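PDB 1Q40: mRNA export factor MEX67 from Candida albicans, which probably exports mRNA from the nucleus, and is represented here by its middle, NTF2-like domain. Local coordinates for residues Arg32-Met36 and Ile100-Phe104; Ile37-Ser43 and Met197-Asp202; Leu131-Thr137 and Arg185-Pro191. One frame throughout, in Å; residues are numbered along the deposited sequence.

Interaction 1: Arg32-Met36 and Ile100-Phe104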
# COMPACT_ATOMS: atom_id res chain seq x y z
N ARG B 32 14.27 19.20 4.29
CA ARG B 32 14.26 18.10 3.33
C ARG B 32 15.50 18.02 2.44
O ARG B 32 15.81 16.96 1.91
CB ARG B 32 13.00 18.15 2.46
CG ARG B 32 11.77 17.71 3.23
CD ARG B 32 10.46 17.94 2.51
NE ARG B 32 9.35 17.69 3.41
CZ ARG B 32 8.08 18.01 3.18
NH1 ARG B 32 7.73 18.60 2.04
NH2 ARG B 32 7.15 17.75 4.09
N SER B 33 16.22 19.13 2.28
CA SER B 33 17.47 19.10 1.52
C SER B 33 18.51 18.19 2.17
O SER B 33 19.36 17.63 1.48
CB SER B 33 18.03 20.52 1.34
OG SER B 33 18.26 21.15 2.58
N GLU B 34 18.43 18.04 3.49
CA GLU B 34 19.37 17.21 4.24
C GLU B 34 19.19 15.70 4.01
O GLU B 34 20.09 14.91 4.33
CB GLU B 34 19.27 17.52 5.73
CG GLU B 34 19.70 18.93 6.10
CD GLU B 34 20.09 19.09 7.56
OE1 GLU B 34 19.36 19.80 8.30
OE2 GLU B 34 21.12 18.51 7.97
N LEU B 35 18.04 15.31 3.45
CA LEU B 35 17.75 13.92 3.13
C LEU B 35 18.36 13.47 1.80
O LEU B 35 18.45 12.27 1.56
CB LEU B 35 16.24 13.70 3.06
CG LEU B 35 15.49 13.89 4.38
CD1 LEU B 35 13.99 14.09 4.11
CD2 LEU B 35 15.74 12.71 5.31
N MSE B 36 18.78 14.41 0.96
CA MSE B 36 19.13 14.10 -0.43
C MSE B 36 20.39 13.26 -0.62
O MSE B 36 20.57 12.68 -1.68
CB MSE B 36 19.20 15.37 -1.28
CG MSE B 36 17.90 16.17 -1.29
SE MSE B 36 16.27 15.05 -1.49
CE MSE B 36 16.84 14.03 -3.04
N ILE B 100 13.86 14.38 -7.51
CA ILE B 100 13.26 13.96 -6.25
C ILE B 100 13.16 15.12 -5.28
O ILE B 100 12.14 15.31 -4.64
CB ILE B 100 14.05 12.75 -5.65
CG1 ILE B 100 13.87 11.50 -6.53
CG2 ILE B 100 13.60 12.48 -4.21
CD1 ILE B 100 14.75 10.31 -6.16
N TYR B 101 14.22 15.91 -5.17
CA TYR B 101 14.21 17.10 -4.33
C TYR B 101 13.10 18.06 -4.76
O TYR B 101 12.37 18.59 -3.93
CB TYR B 101 15.56 17.82 -4.34
CG TYR B 101 15.56 19.06 -3.46
CD1 TYR B 101 15.22 18.98 -2.12
CD2 TYR B 101 15.87 20.30 -4.00
CE1 TYR B 101 15.20 20.12 -1.32
CE2 TYR B 101 15.86 21.45 -3.20
CZ TYR B 101 15.52 21.34 -1.87
OH TYR B 101 15.50 22.47 -1.08
N LYS B 102 12.94 18.26 -6.07
CA LYS B 102 11.86 19.11 -6.58
C LYS B 102 10.46 18.57 -6.20
O LYS B 102 9.58 19.34 -5.84
CB LYS B 102 12.00 19.31 -8.09
CG LYS B 102 13.15 20.21 -8.48
CD LYS B 102 13.32 20.40 -10.00
CE LYS B 102 14.68 21.03 -10.31
NZ LYS B 102 14.92 21.37 -11.75
N SER B 103 10.27 17.25 -6.22
CA SER B 103 9.00 16.67 -5.77
C SER B 103 8.78 16.95 -4.28
O SER B 103 7.67 17.28 -3.88
CB SER B 103 8.95 15.16 -6.00
OG SER B 103 8.98 14.86 -7.37
N PHE B 104 9.83 16.80 -3.49
CA PHE B 104 9.76 17.03 -2.04
C PHE B 104 9.38 18.47 -1.72
O PHE B 104 8.66 18.72 -0.76
CB PHE B 104 11.09 16.69 -1.36
CG PHE B 104 11.44 15.20 -1.29
CD1 PHE B 104 10.56 14.20 -1.71
CD2 PHE B 104 12.68 14.81 -0.79
CE1 PHE B 104 10.92 12.85 -1.62
CE2 PHE B 104 13.04 13.47 -0.71
CZ PHE B 104 12.15 12.48 -1.13

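Interaction 2: Ile37-Ser43 and Met197-Asp202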
# COMPACT_ATOMS: atom_id res chain seq x y z
N ILE B 37 21.23 13.19 0.41
CA ILE B 37 22.37 12.26 0.41
C ILE B 37 21.92 10.79 0.30
O ILE B 37 22.64 9.96 -0.25
CB ILE B 37 23.25 12.50 1.68
CG1 ILE B 37 24.60 11.78 1.56
CG2 ILE B 37 22.53 12.07 2.95
CD1 ILE B 37 25.56 12.39 0.53
N LEU B 38 20.73 10.47 0.81
CA LEU B 38 20.18 9.11 0.73
C LEU B 38 19.86 8.66 -0.69
O LEU B 38 19.73 7.48 -0.96
CB LEU B 38 18.92 8.98 1.57
CG LEU B 38 19.04 9.21 3.07
CD1 LEU B 38 17.66 9.29 3.70
CD2 LEU B 38 19.86 8.10 3.72
N TYR B 39 19.70 9.60 -1.61
CA TYR B 39 19.25 9.27 -2.95
C TYR B 39 20.41 9.41 -3.95
O TYR B 39 21.25 10.29 -3.80
CB TYR B 39 18.07 10.17 -3.33
CG TYR B 39 16.88 9.99 -2.41
CD1 TYR B 39 15.84 9.11 -2.74
CD2 TYR B 39 16.78 10.70 -1.22
CE1 TYR B 39 14.74 8.95 -1.90
CE2 TYR B 39 15.69 10.54 -0.37
CZ TYR B 39 14.67 9.66 -0.72
OH TYR B 39 13.59 9.50 0.11
N GLN B 40 20.43 8.52 -4.94
CA GLN B 40 21.45 8.53 -5.99
C GLN B 40 20.79 8.67 -7.36
O GLN B 40 19.58 8.88 -7.45
CB GLN B 40 22.28 7.25 -5.91
CG GLN B 40 22.94 7.02 -4.56
CD GLN B 40 24.13 7.93 -4.31
OE1 GLN B 40 23.98 9.15 -4.21
NE2 GLN B 40 25.32 7.33 -4.20
N ASN B 41 21.59 8.56 -8.43
CA ASN B 41 21.11 8.79 -9.81
C ASN B 41 19.97 7.88 -10.24
O ASN B 41 19.04 8.34 -10.91
CB ASN B 41 22.26 8.65 -10.82
CG ASN B 41 23.20 9.83 -10.80
OD1 ASN B 41 22.83 10.92 -10.35
ND2 ASN B 41 24.42 9.63 -11.29
N GLU B 42 20.03 6.61 -9.86
CA GLU B 42 19.03 5.62 -10.24
C GLU B 42 17.83 5.53 -9.26
O GLU B 42 16.88 4.80 -9.53
CB GLU B 42 19.69 4.23 -10.37
CG GLU B 42 20.62 4.09 -11.58
CD GLU B 42 21.02 2.64 -11.85
OE1 GLU B 42 21.08 1.81 -10.90
OE2 GLU B 42 21.29 2.31 -13.03
N SER B 43 17.89 6.27 -8.16
CA SER B 43 16.83 6.24 -7.15
C SER B 43 15.51 6.80 -7.69
O SER B 43 15.51 7.68 -8.55
CB SER B 43 17.24 7.04 -5.91
OG SER B 43 18.32 6.42 -5.24
N MSE B 197 23.78 4.18 3.52
CA MSE B 197 22.42 3.74 3.19
C MSE B 197 21.91 4.53 1.98
O MSE B 197 21.99 5.76 1.96
CB MSE B 197 21.47 3.92 4.38
CG MSE B 197 21.59 2.82 5.44
SE MSE B 197 20.29 2.95 6.89
CE MSE B 197 20.99 4.51 7.81
N ILE B 198 21.39 3.82 0.98
CA ILE B 198 20.84 4.43 -0.22
C ILE B 198 19.37 4.00 -0.38
O ILE B 198 19.08 2.81 -0.41
CB ILE B 198 21.66 4.00 -1.46
CG1 ILE B 198 23.10 4.52 -1.36
CG2 ILE B 198 20.99 4.47 -2.75
CD1 ILE B 198 23.24 6.03 -1.22
N VAL B 199 18.47 4.97 -0.47
CA VAL B 199 17.08 4.70 -0.82
C VAL B 199 16.99 4.49 -2.33
O VAL B 199 17.14 5.43 -3.11
CB VAL B 199 16.13 5.85 -0.37
CG1 VAL B 199 14.69 5.55 -0.74
CG2 VAL B 199 16.25 6.09 1.14
N ALA B 200 16.76 3.24 -2.72
CA ALA B 200 16.59 2.86 -4.12
C ALA B 200 15.22 3.24 -4.66
O ALA B 200 15.09 3.61 -5.82
CB ALA B 200 16.81 1.36 -4.28
N SER B 201 14.20 3.08 -3.81
CA SER B 201 12.80 3.29 -4.17
C SER B 201 12.06 3.86 -2.97
O SER B 201 12.32 3.48 -1.84
CB SER B 201 12.14 1.98 -4.62
OG SER B 201 10.72 2.12 -4.74
N ASP B 202 11.11 4.76 -3.24
CA ASP B 202 10.40 5.51 -2.21
C ASP B 202 9.02 5.84 -2.77
O ASP B 202 8.93 6.62 -3.73
CB ASP B 202 11.21 6.76 -1.91
CG ASP B 202 10.66 7.59 -0.77
OD1 ASP B 202 9.52 7.36 -0.30
OD2 ASP B 202 11.31 8.54 -0.30
O HOH W 1 15.58 2.57 -8.39

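Interaction 3: Leu131-Thr137 and Arg185-Pro191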
# COMPACT_ATOMS: atom_id res chain seq x y z
N LEU B 131 20.20 -7.67 -3.83
CA LEU B 131 21.00 -6.50 -3.46
C LEU B 131 21.18 -6.29 -1.94
O LEU B 131 21.52 -5.20 -1.50
CB LEU B 131 20.41 -5.23 -4.09
CG LEU B 131 20.14 -5.23 -5.60
CD1 LEU B 131 19.67 -3.85 -6.05
CD2 LEU B 131 21.36 -5.67 -6.39
N ASN B 132 20.97 -7.35 -1.16
CA ASN B 132 21.06 -7.26 0.30
C ASN B 132 20.31 -6.05 0.88
O ASN B 132 20.78 -5.40 1.81
CB ASN B 132 22.53 -7.28 0.75
CG ASN B 132 22.82 -8.37 1.77
OD1 ASN B 132 23.08 -8.08 2.94
ND2 ASN B 132 22.76 -9.62 1.33
N GLY B 133 19.13 -5.77 0.34
CA GLY B 133 18.32 -4.65 0.77
C GLY B 133 17.27 -5.03 1.80
O GLY B 133 17.03 -6.22 2.04
N ILE B 134 16.66 -4.02 2.42
CA ILE B 134 15.51 -4.22 3.28
C ILE B 134 14.36 -3.32 2.84
O ILE B 134 14.58 -2.27 2.26
CB ILE B 134 15.86 -4.00 4.78
CG1 ILE B 134 16.25 -2.55 5.07
CG2 ILE B 134 17.01 -4.92 5.22
CD1 ILE B 134 16.14 -2.19 6.53
N MSE B 135 13.14 -3.78 3.09
CA MSE B 135 11.91 -3.05 2.83
C MSE B 135 11.43 -2.48 4.15
O MSE B 135 11.33 -3.21 5.12
CB MSE B 135 10.83 -3.98 2.32
CG MSE B 135 11.14 -4.68 1.03
SE MSE B 135 10.15 -3.86 -0.43
CE MSE B 135 8.50 -4.63 -0.27
N ILE B 136 11.15 -1.18 4.17
CA ILE B 136 10.54 -0.54 5.33
C ILE B 136 9.25 0.15 4.90
O ILE B 136 9.27 1.03 4.04
CB ILE B 136 11.50 0.51 5.94
CG1 ILE B 136 12.87 -0.10 6.26
CG2 ILE B 136 10.87 1.11 7.20
CD1 ILE B 136 13.96 0.92 6.51
N THR B 137 8.13 -0.24 5.50
CA THR B 137 6.84 0.40 5.25
C THR B 137 6.27 0.99 6.55
O THR B 137 6.14 0.30 7.56
CB THR B 137 5.86 -0.59 4.62
OG1 THR B 137 6.32 -0.92 3.31
CG2 THR B 137 4.50 0.03 4.36
N ARG B 185 4.09 4.82 3.55
CA ARG B 185 5.30 5.10 2.82
C ARG B 185 6.24 3.89 2.85
O ARG B 185 6.53 3.36 3.92
CB ARG B 185 6.00 6.31 3.42
CG ARG B 185 7.04 6.93 2.50
CD ARG B 185 7.53 8.31 2.96
NE ARG B 185 8.40 8.89 1.95
CZ ARG B 185 8.79 10.16 1.93
NH1 ARG B 185 9.60 10.57 0.96
NH2 ARG B 185 8.39 11.02 2.85
N THR B 186 6.72 3.50 1.67
CA THR B 186 7.57 2.32 1.49
C THR B 186 8.93 2.73 0.94
O THR B 186 9.02 3.40 -0.08
CB THR B 186 6.89 1.33 0.52
OG1 THR B 186 5.69 0.84 1.12
CG2 THR B 186 7.73 0.07 0.31
N PHE B 187 9.99 2.31 1.64
CA PHE B 187 11.37 2.51 1.24
C PHE B 187 12.01 1.15 0.91
O PHE B 187 11.83 0.19 1.65
CB PHE B 187 12.17 3.14 2.38
CG PHE B 187 11.64 4.46 2.88
CD1 PHE B 187 12.11 5.66 2.36
CD2 PHE B 187 10.71 4.51 3.92
CE1 PHE B 187 11.65 6.88 2.84
CE2 PHE B 187 10.23 5.72 4.40
CZ PHE B 187 10.71 6.91 3.87
N VAL B 188 12.74 1.06 -0.20
CA VAL B 188 13.71 -0.02 -0.38
C VAL B 188 15.08 0.60 -0.10
O VAL B 188 15.50 1.51 -0.81
CB VAL B 188 13.68 -0.59 -1.81
CG1 VAL B 188 14.73 -1.69 -1.98
CG2 VAL B 188 12.31 -1.12 -2.14
N VAL B 189 15.75 0.13 0.95
CA VAL B 189 17.04 0.66 1.37
C VAL B 189 18.15 -0.37 1.10
O VAL B 189 18.00 -1.54 1.44
CB VAL B 189 17.03 1.04 2.87
CG1 VAL B 189 18.29 1.81 3.25
CG2 VAL B 189 15.78 1.86 3.21
N ILE B 190 19.24 0.08 0.49
CA ILE B 190 20.35 -0.80 0.11
C ILE B 190 21.70 -0.30 0.68
O ILE B 190 21.81 0.85 1.09
CB ILE B 190 20.42 -0.95 -1.44
CG1 ILE B 190 20.68 0.39 -2.12
CG2 ILE B 190 19.12 -1.55 -1.97
CD1 ILE B 190 20.91 0.29 -3.63
N PRO B 191 22.71 -1.17 0.74
CA PRO B 191 24.06 -0.76 1.17
C PRO B 191 24.72 0.32 0.29
O PRO B 191 25.24 1.30 0.82
CB PRO B 191 24.87 -2.06 1.11
CG PRO B 191 23.86 -3.14 1.18
CD PRO B 191 22.66 -2.62 0.45

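Interaction 1: Arg32-Met36 and Ile100-Phe104
R32 CA lies 7.1 Å from F104 CA, and M36 CA lies 7.0 Å from Y101 CA; the reversed order of the pairs sets the 3-10 turn of 32-36 roughly antiparallel to the helical turn 100-104. M36, a selenomethionine, carries the apolar half. The bend at chi2 (-43°) lays SE against F104, and the one at chi3 (-51°) turns CE toward I100. SE stands 3.7 Å from F104 CD2, approaching the ring obliquely, and meets the Y101 ring obliquely too, so it forms Met-aromatic contacts with both. CE rests 3.8 Å from I100 CG2; a flexible, unbranched chain suits a site with three such different walls. In this NTF2-like domain the contact pins the loop after helix 14-29 to helix 96-105. Y101 extends its ring alongside the turn, where CE1 lies 3.9 Å from S33 CB, an approach to which the small serine side chain is suited. R32 holds the other end: its extended chain carries NH1 to F104 O, 3.0 Å away, in a bent hydrogen bond (139° at the hydrogen). The same guanidinium also bonds the carbonyls of W28, L107 and P108, so a long, multiply donating arginine gathers backbone oxygens from the end of helix 14-29 and from the end of helix 96-105 and the residues just after it.

Interaction 2: Ile37-Ser43 and Met197-Asp202
L38 meets V199 twice: its carbonyl O accepts the V199 N-H at 2.9 Å, and its CB packs on V199 CG2. The same L38 O also receives a CA-H contact from I198. At Y39 the ring lies with one face over V199, whose CB is 4.2 Å from the ring centroid, a CH-pi contact in which a branched aliphatic suits a flat partner. The phenol donates from its edge to D202: OH and OD2 are 2.5 Å apart, the carboxylate is nearly coplanar with the ring (13°), and the anti lone pair of OD2 is used. Y39 OH also bonds Y24 OH. Q40 follows, its CG 3.5 Å from I198 CD1, and opens a type I turn that ends at S43. Within the turn, a water joins E42 O to A200 O. At S43, OG, held beside the backbone N (chi1 -67°), accepts the Q40 N-H at 3.0 Å and donates to V199 O at 2.6 Å; a hydroxyl can do both. The turn is thereby fastened to the start of strand 198-208 in the NTF2-like sheet. D202 OD2 also forms a salt bridge with R185, so the buried carboxylate is probably ionised and its negative charge would strengthen the short bond from the tyrosine.

Interaction 3: Leu131-Thr137 and Arg185-Pro191
I134 pairs with V189 and I136 with F187 as antiparallel hydrogen-bonded pairs, while M135-V188 and T137-T186 form the non-hydrogen-bonded pairs between them and beyond. Each hydrogen-bonded pair has two N-H...O bonds; F187 N reaches I136 O at 2.8 Å. The strands run 163° apart in direction, an antiparallel ladder rich in beta-branched residues, which suit extended backbone.

T137 can be followed outward. Its CB stands 3.8 Å from T186 OG1. From there the side chain forks, and chi1 of -67° sets OG1 beside the backbone N and CG2 anti to it. OG1 lies 2.9 Å from T186 OG1 and also touches T186 CG2, while the methyl CG2 lies 3.5 Å from T186 OG1 and near R185 O. T186 OG1 hydrogen-bonds to a polar side chain of the other protein chain, so the threonine pair is part of the surface offered to that chain. On the same side of the sheet, the bent M135 chain brings SE within 3.9 Å of V188 CG2.

On the reverse side I136 CD1 meets V189 CG2. Beyond the I134-V189 pair the ladder stops: G133 CA, with no side chain, lies 3.2 Å from V189 O, and P191 has no N-H to donate.

Strand 122-127 flanks strand 134-146, and strand 198-208 flanks 181-190; helix 14-29 lies over the face of I136 and F187, in the curved-sheet arrangement of NTF2-like domains, and the other protein chain meets the face of M135, T137 and T186.

From the N terminus, helix 14-29 leads into the loop that holds 32-36 and then 37-43. Interaction 1 closes first, at 100-104, after strand 44-49 and into helix 96-105. Interaction 2 opens before that closure and closes only at 197-202, so the two cross. Interaction 3 comes after interaction 1 in series and lies wholly inside the loop closed by interaction 2. The three also meet in space: F104 packs against Y39 and R185, and strand 181-190 borders 198-208. Interactions 1 and 2 tie the loop after helix 14-29 to helix 96-105 and to strand 198-208, while interaction 3 zips together strands 134-146 and 181-190 of the same sheet.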